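Local coordinates for uncharacterized protein (Pseudomonas aeruginosa, PDB 4O5P) that is a type VI secretion effector of the Tle1 family, a phospholipase that probably hydrolyses membrane lipids with an alpha/beta-hydrolase catalytic domain, at residues G7-A11 with A466-V472; N75-D81 with V562-F566; R484-A489 with F582-Y586; G708-L713 with L761-G765. One frame throughout, in Å; residues are numbered along the deposited sequence.

Contact 1 (G7-A11 with A466-V472)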
loop_
_atom_site.group_PDB
_atom_site.type_symbol
_atom_site.label_atom_id
_atom_site.label_comp_id
_atom_site.label_asym_id
_atom_site.label_seq_id
_atom_site.Cartn_x
_atom_site.Cartn_y
_atom_site.Cartn_z
ATOM N N GLY A 7 9.843 -18.794 -3.627
ATOM C CA GLY A 7 8.606 -19.321 -4.176
ATOM C C GLY A 7 7.397 -18.871 -3.383
ATOM O O GLY A 7 7.515 -18.069 -2.464
ATOM N N PHE A 8 6.235 -19.414 -3.722
ATOM C CA PHE A 8 5.007 -19.071 -3.023
ATOM C C PHE A 8 4.548 -20.197 -2.098
ATOM O O PHE A 8 4.546 -21.371 -2.498
ATOM C CB PHE A 8 3.929 -18.750 -4.035
ATOM C CG PHE A 8 2.574 -18.528 -3.431
ATOM C CD1 PHE A 8 2.254 -17.326 -2.845
ATOM C CD2 PHE A 8 1.615 -19.534 -3.456
ATOM C CE1 PHE A 8 0.985 -17.118 -2.297
ATOM C CE2 PHE A 8 0.363 -19.337 -2.900
ATOM C CZ PHE A 8 0.053 -18.129 -2.323
ATOM N N HIS A 9 4.185 -19.852 -0.859
ATOM C CA HIS A 9 3.712 -20.858 0.103
ATOM C C HIS A 9 2.572 -20.325 0.956
ATOM O O HIS A 9 2.329 -19.111 0.991
ATOM C CB HIS A 9 4.844 -21.304 1.030
ATOM C CG HIS A 9 6.065 -21.769 0.309
ATOM N ND1 HIS A 9 6.247 -23.078 -0.077
ATOM C CD2 HIS A 9 7.164 -21.098 -0.104
ATOM C CE1 HIS A 9 7.407 -23.194 -0.698
ATOM N NE2 HIS A 9 7.986 -22.007 -0.722
ATOM N N ILE A 10 1.864 -21.237 1.620
ATOM C CA ILE A 10 0.938 -20.863 2.680
ATOM C C ILE A 10 1.816 -20.371 3.825
ATOM O O ILE A 10 2.963 -20.829 3.955
ATOM C CB ILE A 10 0.113 -22.089 3.154
ATOM C CG1 ILE A 10 -0.764 -22.607 2.027
ATOM C CG2 ILE A 10 -0.813 -21.733 4.313
ATOM C CD1 ILE A 10 -1.725 -21.538 1.486
ATOM N N ALA A 11 1.301 -19.452 4.643
ATOM C CA ALA A 11 1.967 -19.064 5.886
ATOM C C ALA A 11 2.472 -20.290 6.644
ATOM O O ALA A 11 1.810 -21.323 6.652
ATOM C CB ALA A 11 1.018 -18.291 6.766
ATOM N N ALA A 466 -2.010 -25.960 -0.514
ATOM C CA ALA A 466 -0.943 -25.484 -1.383
ATOM C C ALA A 466 -1.439 -25.260 -2.806
ATOM O O ALA A 466 -2.270 -26.018 -3.320
ATOM C CB ALA A 466 0.209 -26.485 -1.383
ATOM N N GLY A 467 -0.934 -24.208 -3.440
ATOM C CA GLY A 467 -1.134 -24.015 -4.863
ATOM C C GLY A 467 -0.583 -22.659 -5.226
ATOM O O GLY A 467 -0.097 -21.947 -4.359
ATOM N N PRO A 468 -0.657 -22.291 -6.509
ATOM C CA PRO A 468 -0.231 -20.936 -6.876
ATOM C C PRO A 468 -1.185 -19.920 -6.258
ATOM O O PRO A 468 -2.289 -20.275 -5.822
ATOM C CB PRO A 468 -0.380 -20.921 -8.407
ATOM C CG PRO A 468 -1.446 -21.991 -8.699
ATOM C CD PRO A 468 -1.171 -23.064 -7.658
ATOM N N LEU A 469 -0.788 -18.659 -6.240
ATOM C CA LEU A 469 -1.606 -17.644 -5.592
ATOM C C LEU A 469 -3.054 -17.599 -6.087
ATOM O O LEU A 469 -3.979 -17.413 -5.284
ATOM C CB LEU A 469 -0.948 -16.278 -5.713
ATOM C CG LEU A 469 -1.621 -15.099 -5.021
ATOM C CD1 LEU A 469 -1.954 -15.449 -3.570
ATOM C CD2 LEU A 469 -0.658 -13.914 -5.070
ATOM N N GLU A 470 -3.258 -17.791 -7.389
ATOM C CA GLU A 470 -4.614 -17.774 -7.940
ATOM C C GLU A 470 -5.539 -18.807 -7.280
ATOM O O GLU A 470 -6.670 -18.496 -6.901
ATOM C CB GLU A 470 -4.577 -17.993 -9.457
ATOM C CG GLU A 470 -3.928 -16.864 -10.247
ATOM C CD GLU A 470 -2.446 -17.071 -10.522
ATOM O OE1 GLU A 470 -1.748 -17.707 -9.698
ATOM O OE2 GLU A 470 -1.972 -16.574 -11.578
ATOM N N GLU A 471 -5.057 -20.032 -7.136
ATOM C CA GLU A 471 -5.876 -21.084 -6.559
ATOM C C GLU A 471 -6.111 -20.879 -5.077
ATOM O O GLU A 471 -7.185 -21.231 -4.561
ATOM C CB GLU A 471 -5.223 -22.447 -6.786
ATOM C CG GLU A 471 -5.217 -22.862 -8.243
ATOM C CD GLU A 471 -6.612 -23.085 -8.806
ATOM O OE1 GLU A 471 -7.574 -23.334 -8.036
ATOM O OE2 GLU A 471 -6.764 -22.996 -10.041
ATOM N N VAL A 472 -5.105 -20.328 -4.392
ATOM C CA VAL A 472 -5.236 -20.057 -2.973
ATOM C C VAL A 472 -6.299 -18.978 -2.786
ATOM O O VAL A 472 -7.109 -19.047 -1.865
ATOM C CB VAL A 472 -3.874 -19.660 -2.311
ATOM C CG1 VAL A 472 -4.091 -19.038 -0.952
ATOM C CG2 VAL A 472 -2.970 -20.885 -2.164
HETATM O O HOH W 1 2.298 -23.191 -2.621
#

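Contact 2 (N75-D81 with V562-F566)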
loop_
_atom_site.group_PDB
_atom_site.type_symbol
_atom_site.label_atom_id
_atom_site.label_comp_id
_atom_site.label_asym_id
_atom_site.label_seq_id
_atom_site.Cartn_x
_atom_site.Cartn_y
_atom_site.Cartn_z
ATOM N N ASN A 75 -3.301 5.340 4.860
ATOM C CA ASN A 75 -3.977 5.934 6.015
ATOM C C ASN A 75 -3.374 5.532 7.362
ATOM O O ASN A 75 -4.009 5.698 8.406
ATOM C CB ASN A 75 -5.486 5.641 6.007
ATOM C CG ASN A 75 -6.280 6.661 6.804
ATOM O OD1 ASN A 75 -6.074 7.872 6.661
ATOM N ND2 ASN A 75 -7.192 6.182 7.652
ATOM N N ASN A 76 -2.156 4.996 7.338
ATOM C CA ASN A 76 -1.439 4.715 8.577
ATOM C C ASN A 76 -0.439 5.809 8.925
ATOM O O ASN A 76 0.465 6.118 8.131
ATOM C CB ASN A 76 -0.680 3.394 8.465
ATOM C CG ASN A 76 -1.576 2.238 8.141
ATOM O OD1 ASN A 76 -1.637 1.803 7.001
ATOM N ND2 ASN A 76 -2.283 1.726 9.143
ATOM N N ASN A 77 -0.566 6.366 10.123
ATOM C CA ASN A 77 0.357 7.398 10.588
ATOM C C ASN A 77 0.715 7.104 12.037
ATOM O O ASN A 77 -0.163 7.138 12.901
ATOM C CB ASN A 77 -0.313 8.769 10.473
ATOM C CG ASN A 77 0.575 9.895 10.946
ATOM O OD1 ASN A 77 0.800 10.054 12.144
ATOM N ND2 ASN A 77 1.073 10.698 10.008
ATOM N N ASP A 78 1.990 6.816 12.306
ATOM C CA ASP A 78 2.404 6.348 13.628
ATOM C C ASP A 78 2.086 7.340 14.747
ATOM O O ASP A 78 1.521 6.955 15.768
ATOM C CB ASP A 78 3.898 5.981 13.649
ATOM C CG ASP A 78 4.297 5.270 14.928
ATOM O OD1 ASP A 78 3.424 4.634 15.548
ATOM O OD2 ASP A 78 5.473 5.338 15.329
ATOM N N LYS A 79 2.439 8.609 14.546
ATOM C CA LYS A 79 2.154 9.664 15.526
ATOM C C LYS A 79 0.674 9.665 15.899
ATOM O O LYS A 79 0.310 9.605 17.077
ATOM C CB LYS A 79 2.523 11.049 14.970
ATOM C CG LYS A 79 4.009 11.259 14.634
ATOM C CD LYS A 79 4.233 12.664 14.043
ATOM C CE LYS A 79 5.701 12.933 13.726
ATOM N NZ LYS A 79 6.577 12.742 14.906
ATOM N N ALA A 80 -0.181 9.719 14.885
ATOM C CA ALA A 80 -1.627 9.754 15.100
ATOM C C ALA A 80 -2.159 8.461 15.730
ATOM O O ALA A 80 -2.774 8.472 16.800
ATOM C CB ALA A 80 -2.333 10.018 13.788
ATOM N N ASP A 81 -1.916 7.348 15.049
ATOM C CA ASP A 81 -2.487 6.064 15.432
ATOM C C ASP A 81 -2.021 5.504 16.784
ATOM O O ASP A 81 -2.744 4.723 17.408
ATOM C CB ASP A 81 -2.257 5.048 14.309
ATOM C CG ASP A 81 -2.997 5.424 13.040
ATOM O OD1 ASP A 81 -4.147 5.923 13.149
ATOM O OD2 ASP A 81 -2.434 5.234 11.931
ATOM N N VAL A 562 -4.912 15.833 13.718
ATOM C CA VAL A 562 -4.820 16.622 12.494
ATOM C C VAL A 562 -4.231 15.807 11.322
ATOM O O VAL A 562 -4.498 16.112 10.150
ATOM C CB VAL A 562 -3.990 17.914 12.759
ATOM C CG1 VAL A 562 -2.752 18.004 11.859
ATOM C CG2 VAL A 562 -4.869 19.171 12.665
ATOM N N GLU A 563 -3.455 14.769 11.647
ATOM C CA GLU A 563 -2.737 13.967 10.648
ATOM C C GLU A 563 -3.599 13.065 9.759
ATOM O O GLU A 563 -3.170 12.683 8.660
ATOM C CB GLU A 563 -1.683 13.096 11.324
ATOM C CG GLU A 563 -0.573 13.871 12.040
ATOM C CD GLU A 563 -0.796 13.971 13.544
ATOM O OE1 GLU A 563 -1.961 13.928 14.000
ATOM O OE2 GLU A 563 0.206 14.095 14.274
ATOM N N LYS A 564 -4.791 12.703 10.239
ATOM C CA LYS A 564 -5.648 11.739 9.545
ATOM C C LYS A 564 -7.071 12.274 9.468
ATOM O O LYS A 564 -7.457 13.128 10.254
ATOM C CB LYS A 564 -5.637 10.383 10.264
ATOM C CG LYS A 564 -4.324 9.611 10.101
ATOM C CD LYS A 564 -4.330 8.223 10.799
ATOM C CE LYS A 564 -5.543 7.394 10.415
ATOM N NZ LYS A 564 -5.339 5.935 10.705
ATOM N N GLN A 565 -7.860 11.791 8.520
ATOM C CA GLN A 565 -9.242 12.240 8.469
ATOM C C GLN A 565 -10.033 11.583 9.577
ATOM O O GLN A 565 -9.784 10.426 9.906
ATOM C CB GLN A 565 -9.868 11.963 7.107
ATOM C CG GLN A 565 -9.492 13.003 6.061
ATOM C CD GLN A 565 -10.169 14.365 6.257
ATOM O OE1 GLN A 565 -11.080 14.518 7.076
ATOM N NE2 GLN A 565 -9.718 15.360 5.494
ATOM N N PHE A 566 -10.968 12.324 10.172
ATOM C CA PHE A 566 -11.750 11.771 11.276
ATOM C C PHE A 566 -12.549 10.551 10.853
ATOM O O PHE A 566 -13.253 10.560 9.842
ATOM C CB PHE A 566 -12.678 12.804 11.926
ATOM C CG PHE A 566 -13.466 12.241 13.080
ATOM C CD1 PHE A 566 -12.832 11.903 14.270
ATOM C CD2 PHE A 566 -14.836 12.032 12.968
ATOM C CE1 PHE A 566 -13.552 11.373 15.336
ATOM C CE2 PHE A 566 -15.561 11.502 14.025
ATOM C CZ PHE A 566 -14.917 11.169 15.208
HETATM O O HOH W 2 -8.807 8.298 8.730
#

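Contact 3 (R484-A489 with F582-Y586)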
loop_
_atom_site.group_PDB
_atom_site.type_symbol
_atom_site.label_atom_id
_atom_site.label_comp_id
_atom_site.label_asym_id
_atom_site.label_seq_id
_atom_site.Cartn_x
_atom_site.Cartn_y
_atom_site.Cartn_z
ATOM N N ARG A 484 -19.596 -16.202 5.615
ATOM C CA ARG A 484 -20.615 -15.160 5.452
ATOM C C ARG A 484 -22.007 -15.734 5.207
ATOM O O ARG A 484 -22.988 -15.127 5.615
ATOM C CB ARG A 484 -20.270 -14.189 4.311
ATOM C CG ARG A 484 -19.075 -13.304 4.572
ATOM C CD ARG A 484 -18.601 -12.615 3.279
ATOM N NE ARG A 484 -17.343 -11.926 3.559
ATOM C CZ ARG A 484 -16.376 -11.764 2.673
ATOM N NH1 ARG A 484 -16.525 -12.214 1.434
ATOM N NH2 ARG A 484 -15.270 -11.145 3.029
ATOM N N ILE A 485 -22.111 -16.880 4.536
ATOM C CA ILE A 485 -23.446 -17.444 4.283
ATOM C C ILE A 485 -24.183 -17.662 5.625
ATOM O O ILE A 485 -25.400 -17.454 5.731
ATOM C CB ILE A 485 -23.393 -18.755 3.462
ATOM C CG1 ILE A 485 -22.922 -18.478 2.031
ATOM C CG2 ILE A 485 -24.767 -19.433 3.417
ATOM C CD1 ILE A 485 -22.503 -19.747 1.286
ATOM N N ASP A 486 -23.441 -18.066 6.652
ATOM C CA ASP A 486 -24.053 -18.186 7.969
ATOM C C ASP A 486 -24.109 -16.867 8.731
ATOM O O ASP A 486 -25.187 -16.448 9.131
ATOM C CB ASP A 486 -23.403 -19.281 8.815
ATOM C CG ASP A 486 -24.134 -19.503 10.115
ATOM O OD1 ASP A 486 -23.788 -18.831 11.119
ATOM O OD2 ASP A 486 -25.070 -20.338 10.132
ATOM N N ARG A 487 -22.970 -16.203 8.934
ATOM C CA ARG A 487 -22.950 -15.015 9.791
ATOM C C ARG A 487 -23.627 -13.757 9.205
ATOM O O ARG A 487 -24.064 -12.893 9.955
ATOM C CB ARG A 487 -21.514 -14.668 10.213
ATOM C CG ARG A 487 -21.057 -15.290 11.539
ATOM C CD ARG A 487 -20.950 -16.828 11.517
ATOM N NE ARG A 487 -20.290 -17.282 12.749
ATOM C CZ ARG A 487 -20.822 -18.121 13.635
ATOM N NH1 ARG A 487 -22.038 -18.641 13.435
ATOM N NH2 ARG A 487 -20.148 -18.430 14.729
ATOM N N TYR A 488 -23.687 -13.644 7.879
ATOM C CA TYR A 488 -24.293 -12.467 7.248
ATOM C C TYR A 488 -25.609 -12.846 6.589
ATOM O O TYR A 488 -26.618 -12.187 6.808
ATOM C CB TYR A 488 -23.385 -11.850 6.177
ATOM C CG TYR A 488 -22.166 -11.097 6.672
ATOM C CD1 TYR A 488 -21.875 -10.997 8.032
ATOM C CD2 TYR A 488 -21.313 -10.475 5.764
ATOM C CE1 TYR A 488 -20.760 -10.310 8.472
ATOM C CE2 TYR A 488 -20.203 -9.793 6.187
ATOM C CZ TYR A 488 -19.929 -9.710 7.546
ATOM O OH TYR A 488 -18.836 -9.018 7.979
ATOM N N ALA A 489 -25.607 -13.892 5.763
ATOM C CA ALA A 489 -26.857 -14.253 5.081
ATOM C C ALA A 489 -27.841 -14.826 6.090
ATOM O O ALA A 489 -29.059 -14.726 5.902
ATOM C CB ALA A 489 -26.617 -15.236 3.953
ATOM N N PHE A 582 -24.175 -8.470 1.285
ATOM C CA PHE A 582 -23.831 -9.861 1.037
ATOM C C PHE A 582 -25.073 -10.727 0.892
ATOM O O PHE A 582 -25.170 -11.526 -0.039
ATOM C CB PHE A 582 -22.962 -10.444 2.149
ATOM C CG PHE A 582 -22.642 -11.890 1.936
ATOM C CD1 PHE A 582 -21.603 -12.260 1.100
ATOM C CD2 PHE A 582 -23.402 -12.882 2.530
ATOM C CE1 PHE A 582 -21.325 -13.592 0.884
ATOM C CE2 PHE A 582 -23.123 -14.220 2.314
ATOM C CZ PHE A 582 -22.090 -14.576 1.489
ATOM N N ALA A 583 -26.022 -10.569 1.813
ATOM C CA ALA A 583 -27.255 -11.363 1.764
ATOM C C ALA A 583 -27.993 -11.182 0.438
ATOM O O ALA A 583 -28.363 -12.168 -0.214
ATOM C CB ALA A 583 -28.158 -11.012 2.943
ATOM N N HIS A 584 -28.213 -9.922 0.051
ATOM C CA HIS A 584 -28.843 -9.623 -1.236
ATOM C C HIS A 584 -28.115 -10.290 -2.411
ATOM O O HIS A 584 -28.742 -10.991 -3.233
ATOM C CB HIS A 584 -28.905 -8.112 -1.466
ATOM C CG HIS A 584 -29.580 -7.725 -2.747
ATOM N ND1 HIS A 584 -28.885 -7.260 -3.843
ATOM C CD2 HIS A 584 -30.883 -7.757 -3.114
ATOM C CE1 HIS A 584 -29.734 -7.005 -4.823
ATOM N NE2 HIS A 584 -30.951 -7.305 -4.411
ATOM N N ASP A 585 -26.802 -10.073 -2.492
ATOM C CA ASP A 585 -26.002 -10.660 -3.567
ATOM C C ASP A 585 -26.128 -12.183 -3.591
ATOM O O ASP A 585 -26.225 -12.801 -4.657
ATOM C CB ASP A 585 -24.516 -10.294 -3.411
ATOM C CG ASP A 585 -24.231 -8.830 -3.693
ATOM O OD1 ASP A 585 -25.142 -8.117 -4.168
ATOM O OD2 ASP A 585 -23.086 -8.390 -3.438
ATOM N N TYR A 586 -26.113 -12.799 -2.420
ATOM C CA TYR A 586 -26.051 -14.256 -2.367
ATOM C C TYR A 586 -27.420 -14.861 -2.694
ATOM O O TYR A 586 -27.496 -15.945 -3.263
ATOM C CB TYR A 586 -25.550 -14.726 -0.999
ATOM C CG TYR A 586 -25.546 -16.233 -0.841
ATOM C CD1 TYR A 586 -24.536 -17.007 -1.399
ATOM C CD2 TYR A 586 -26.552 -16.873 -0.142
ATOM C CE1 TYR A 586 -24.528 -18.393 -1.263
ATOM C CE2 TYR A 586 -26.557 -18.252 0.004
ATOM C CZ TYR A 586 -25.551 -19.003 -0.552
ATOM O OH TYR A 586 -25.582 -20.368 -0.395
#

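Contact 4 (G708-L713 with L761-G765)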
loop_
_atom_site.group_PDB
_atom_site.type_symbol
_atom_site.label_atom_id
_atom_site.label_comp_id
_atom_site.label_asym_id
_atom_site.label_seq_id
_atom_site.Cartn_x
_atom_site.Cartn_y
_atom_site.Cartn_z
ATOM N N GLY A 708 -9.709 6.974 -26.140
ATOM C CA GLY A 708 -10.788 7.256 -27.072
ATOM C C GLY A 708 -11.326 8.669 -26.980
ATOM O O GLY A 708 -12.070 9.100 -27.864
ATOM N N VAL A 709 -10.967 9.385 -25.914
ATOM C CA VAL A 709 -11.388 10.776 -25.753
ATOM C C VAL A 709 -10.430 11.721 -26.495
ATOM O O VAL A 709 -9.232 11.800 -26.183
ATOM C CB VAL A 709 -11.535 11.158 -24.258
ATOM C CG1 VAL A 709 -11.829 12.630 -24.101
ATOM C CG2 VAL A 709 -12.642 10.335 -23.612
ATOM N N GLY A 710 -10.963 12.437 -27.482
ATOM C CA GLY A 710 -10.131 13.213 -28.388
ATOM C C GLY A 710 -9.658 14.561 -27.870
ATOM O O GLY A 710 -9.290 15.449 -28.657
ATOM N N VAL A 711 -9.658 14.722 -26.553
ATOM C CA VAL A 711 -9.118 15.933 -25.940
ATOM C C VAL A 711 -8.471 15.606 -24.595
ATOM O O VAL A 711 -8.881 14.653 -23.926
ATOM C CB VAL A 711 -10.222 16.999 -25.744
ATOM C CG1 VAL A 711 -11.127 16.629 -24.569
ATOM C CG2 VAL A 711 -9.606 18.350 -25.507
HETATM N N MSE A 712 -7.452 16.373 -24.207
HETATM C CA MSE A 712 -6.905 16.271 -22.851
HETATM C C MSE A 712 -7.742 17.120 -21.897
HETATM O O MSE A 712 -8.159 18.233 -22.237
HETATM C CB MSE A 712 -5.442 16.736 -22.792
HETATM C CG MSE A 712 -4.444 15.826 -23.501
HETATM SE SE MSE A 712 -4.125 14.092 -22.644
HETATM C CE MSE A 712 -3.404 14.740 -20.943
ATOM N N LEU A 713 -7.993 16.598 -20.704
ATOM C CA LEU A 713 -8.765 17.337 -19.712
ATOM C C LEU A 713 -8.417 16.839 -18.310
ATOM O O LEU A 713 -8.152 15.643 -18.118
ATOM C CB LEU A 713 -10.270 17.178 -19.977
ATOM C CG LEU A 713 -11.189 18.365 -19.650
ATOM C CD1 LEU A 713 -10.879 19.525 -20.557
ATOM C CD2 LEU A 713 -12.669 18.000 -19.773
ATOM N N LEU A 761 -17.798 15.432 -25.014
ATOM C CA LEU A 761 -16.446 15.449 -25.557
ATOM C C LEU A 761 -16.338 14.570 -26.808
ATOM O O LEU A 761 -16.981 13.526 -26.905
ATOM C CB LEU A 761 -15.433 15.003 -24.491
ATOM C CG LEU A 761 -15.268 15.953 -23.304
ATOM C CD1 LEU A 761 -14.378 15.336 -22.239
ATOM C CD2 LEU A 761 -14.701 17.290 -23.757
ATOM N N PRO A 762 -15.504 14.988 -27.769
ATOM C CA PRO A 762 -15.263 14.203 -28.985
ATOM C C PRO A 762 -14.686 12.813 -28.683
ATOM O O PRO A 762 -13.745 12.691 -27.895
ATOM C CB PRO A 762 -14.217 15.041 -29.733
ATOM C CG PRO A 762 -13.542 15.854 -28.661
ATOM C CD PRO A 762 -14.630 16.174 -27.689
HETATM N N MSE A 763 -15.262 11.786 -29.298
HETATM C CA MSE A 763 -14.763 10.420 -29.185
HETATM C C MSE A 763 -14.160 10.020 -30.518
HETATM O O MSE A 763 -14.583 10.496 -31.572
HETATM C CB MSE A 763 -15.895 9.437 -28.882
HETATM C CG MSE A 763 -16.745 9.766 -27.675
HETATM SE SE MSE A 763 -15.733 9.711 -26.024
HETATM C CE MSE A 763 -14.960 7.925 -26.182
ATOM N N VAL A 764 -13.176 9.138 -30.472
ATOM C CA VAL A 764 -12.603 8.575 -31.677
ATOM C C VAL A 764 -12.776 7.076 -31.503
ATOM O O VAL A 764 -12.967 6.613 -30.378
ATOM C CB VAL A 764 -11.122 8.953 -31.793
ATOM C CG1 VAL A 764 -10.558 8.520 -33.132
ATOM C CG2 VAL A 764 -10.945 10.465 -31.612
ATOM N N GLY A 765 -12.745 6.320 -32.594
ATOM C CA GLY A 765 -12.948 4.888 -32.502
ATOM C C GLY A 765 -12.206 4.109 -33.572
ATOM O O GLY A 765 -11.249 4.606 -34.166
#

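Contact 1 (G7-A11 with A466-V472)
The Phe8 ring lies flat against the first turn of helix 469-487, with Leu469 lying over one of its faces. Leu469 CB makes a CH-pi contact 4.2 Å from the Phe8 ring centroid, 19° off the ring normal, and Leu469 CD1 reaches Phe8 CZ at 3.6 Å; the two side chains run roughly perpendicular. Phe8 CG stands anti to the backbone N (chi1 174°), which carries the ring from strand 7-10 across to the helix. Near the ring plane the edge meets two unlike groups: Gly467 O, 3.0 Å from Phe8 CE2, and Val472 CG2, 3.7 Å from the same carbon. Strand 7-10 joins the mixed sheet of the alpha/beta-hydrolase fold, running parallel to strand 370-375, so the contact fastens this sheet to a C-terminal-domain helix whose N-cap position is Pro468. Phe8 also rests on Glu372 and Ala374 of that strand, and Leu469 lies near the likely Ser-His-Asp triad without touching it. Farther along the strand, Ile10 CD1 packs on Val472 CG2 at 3.9 Å. A water links the two backbones, donating to Phe8 O (2.9 Å from the water) and, at 3.2 Å, to Gly467 O.

Contact 2 (N75-D81 with V562-F566)
Lys564 passes its aliphatic chain beside Asn77 CB and Ala80 CB and delivers its ammonium to two oxygens of segment 75-81. A bend at chi3 (51°) in the otherwise extended chain turns the end of Lys564 to them. Its NZ donates to Asn75 O at 2.7 Å, nearly in line with that carbonyl, and makes a 2.7 Å salt bridge to Asp81 OD1, which offers its syn lone pair. The other oxygen, Asp81 OD2, accepts from Asn77 N at 2.8 Å from above the carboxylate plane, a second-shell bond that helps fix the carboxylate. Glu563 packs without a hydrogen bond to segment 75-81: its CB lies 3.9 Å from Asn77 ND2, the side chains at about a right angle, and its OE1 3.9 Å from Ala80 CB. The same Asn77 caps the short helix 78-81, its OD1 accepting from Ala80 N at 2.9 Å. The Asn75 side chain slants across the end of Lys564, its ND2 3.4 Å from Lys564 CE, and a water joins this nitrogen to Gln565 O. Around the contact, Asn75 and Asn76 bond through their backbones to Val119 and Gly118, just beyond strand 111-116, while Gln565 and Phe566 lean on helix 507-528 of the C-terminal domain.

Contact 3 (R484-A489 with F582-Y586)
The carbonyl oxygen of Arg484, 3.4 Å from Phe582 CE2, is held by two backbone amides, Tyr488 N at 2.8 Å and Ala489 N at 2.9 Å, as helix 469-487 comes to its end. This is helix-helix packing within the C-terminal domain: the final turn of that helix sits against helix 571-587, and the contact is made by aliphatic carbons against aromatic rings. Phe582 lies at the middle of the packing. With CG anti to the backbone N (chi1 178°), its ring reaches over to the other helix, where Arg484 CB lies over one face in a CH-pi contact, 3.5 Å from the centroid and 16° off the normal. Tyr586 CB sits over the opposite face, while Ala489 CB comes up at the edge. The extended Arg484 chain then continues past the ring, its CD 3.7 Å from Phe582 CD1, and carries the guanidinium off to Gln340. One turn along helix 571-587, Tyr586 presents a face to Ile485, and the two side chains meet at about a right angle; Ser631 of helix 616-637 holds the hydroxyl. Tyr488 brings its CB to Phe582 CD2, while its own hydroxyl bonds to Asp661. Ala489 and Ala583 allow the backbones to come close, their CA atoms 4.4 Å apart. Over the Tyr586 ring, Ile485 CG1 stands 3.9 Å from the centroid, and Ile485 CD1 reaches Tyr586 CE1 at 3.5 Å.

Contact 4 (G708-L713 with L761-G765)
Two backbone hydrogen bonds flank Val709 and Met763, which face each other as a non-hydrogen-bonded pair in a single antiparallel beta bridge between two loops. Val764 N donates to Gly708 O over 2.8 Å, approaching in the carbonyl plane, and Gly710 N donates to Pro762 O, also at 2.8 Å, but tilted 31° from the plane of the Pro762 carbonyl. Gly708 O takes a further, weaker approach, a CA-H...O contact from Met763 CA at 3.3 Å. Gly708 itself has a positive phi (96°) that suits glycine, and it lies against the methyl end of Met763, a selenomethionine whose chain doubles back at chi2 and chi3 to bring CE 3.5 Å from Gly708 O. Most of the apolar contacts gather on Leu761; apart from them, Val709 CG2 meets the selenium of Met763. The two Leu761 methyls divide the work: CD1 meets Val709 CG1 and Leu713 CD2, whereas CD2 turns to Val711. The Val711 side chain, crossing Leu761 at about a right angle, holds CG1 between the backbone N and the carbonyl carbon (chi1 75°), the rotamer that points this methyl at Leu761. Helices 795-798 and 803-814 close off the group, since Val711 and Leu713 touch Leu795, and Leu761 touches Leu805. Strand 749-753 adds Ala752, against which Val709 and Met763 both rest. The tightest of these apolar touches is Val711 CG1 to Leu761 CD2, at 3.7 Å.

In the fold
Contacts 1 and 3 share helix 469-487: its first turn meets the hydrolase sheet and its last turn meets helix 571-587, with contact centres about 27 Å apart. Both rely on CH-pi packing around a phenylalanine, and contact 3 has the larger share of buried residues. Contact 2, on the surface and on the opposite side of the chain's centre from contact 1, depends instead on a lysine bridging charge and carbonyl. Both 1 and 2 join sequence-distant parts, tying the N-terminal region to the C-terminal domain, whereas 3 and 4 stay inside that domain. Contact 4, its centre about 40 Å or more from those of the others, alone pairs backbones directly, beside a leucine-valine cluster.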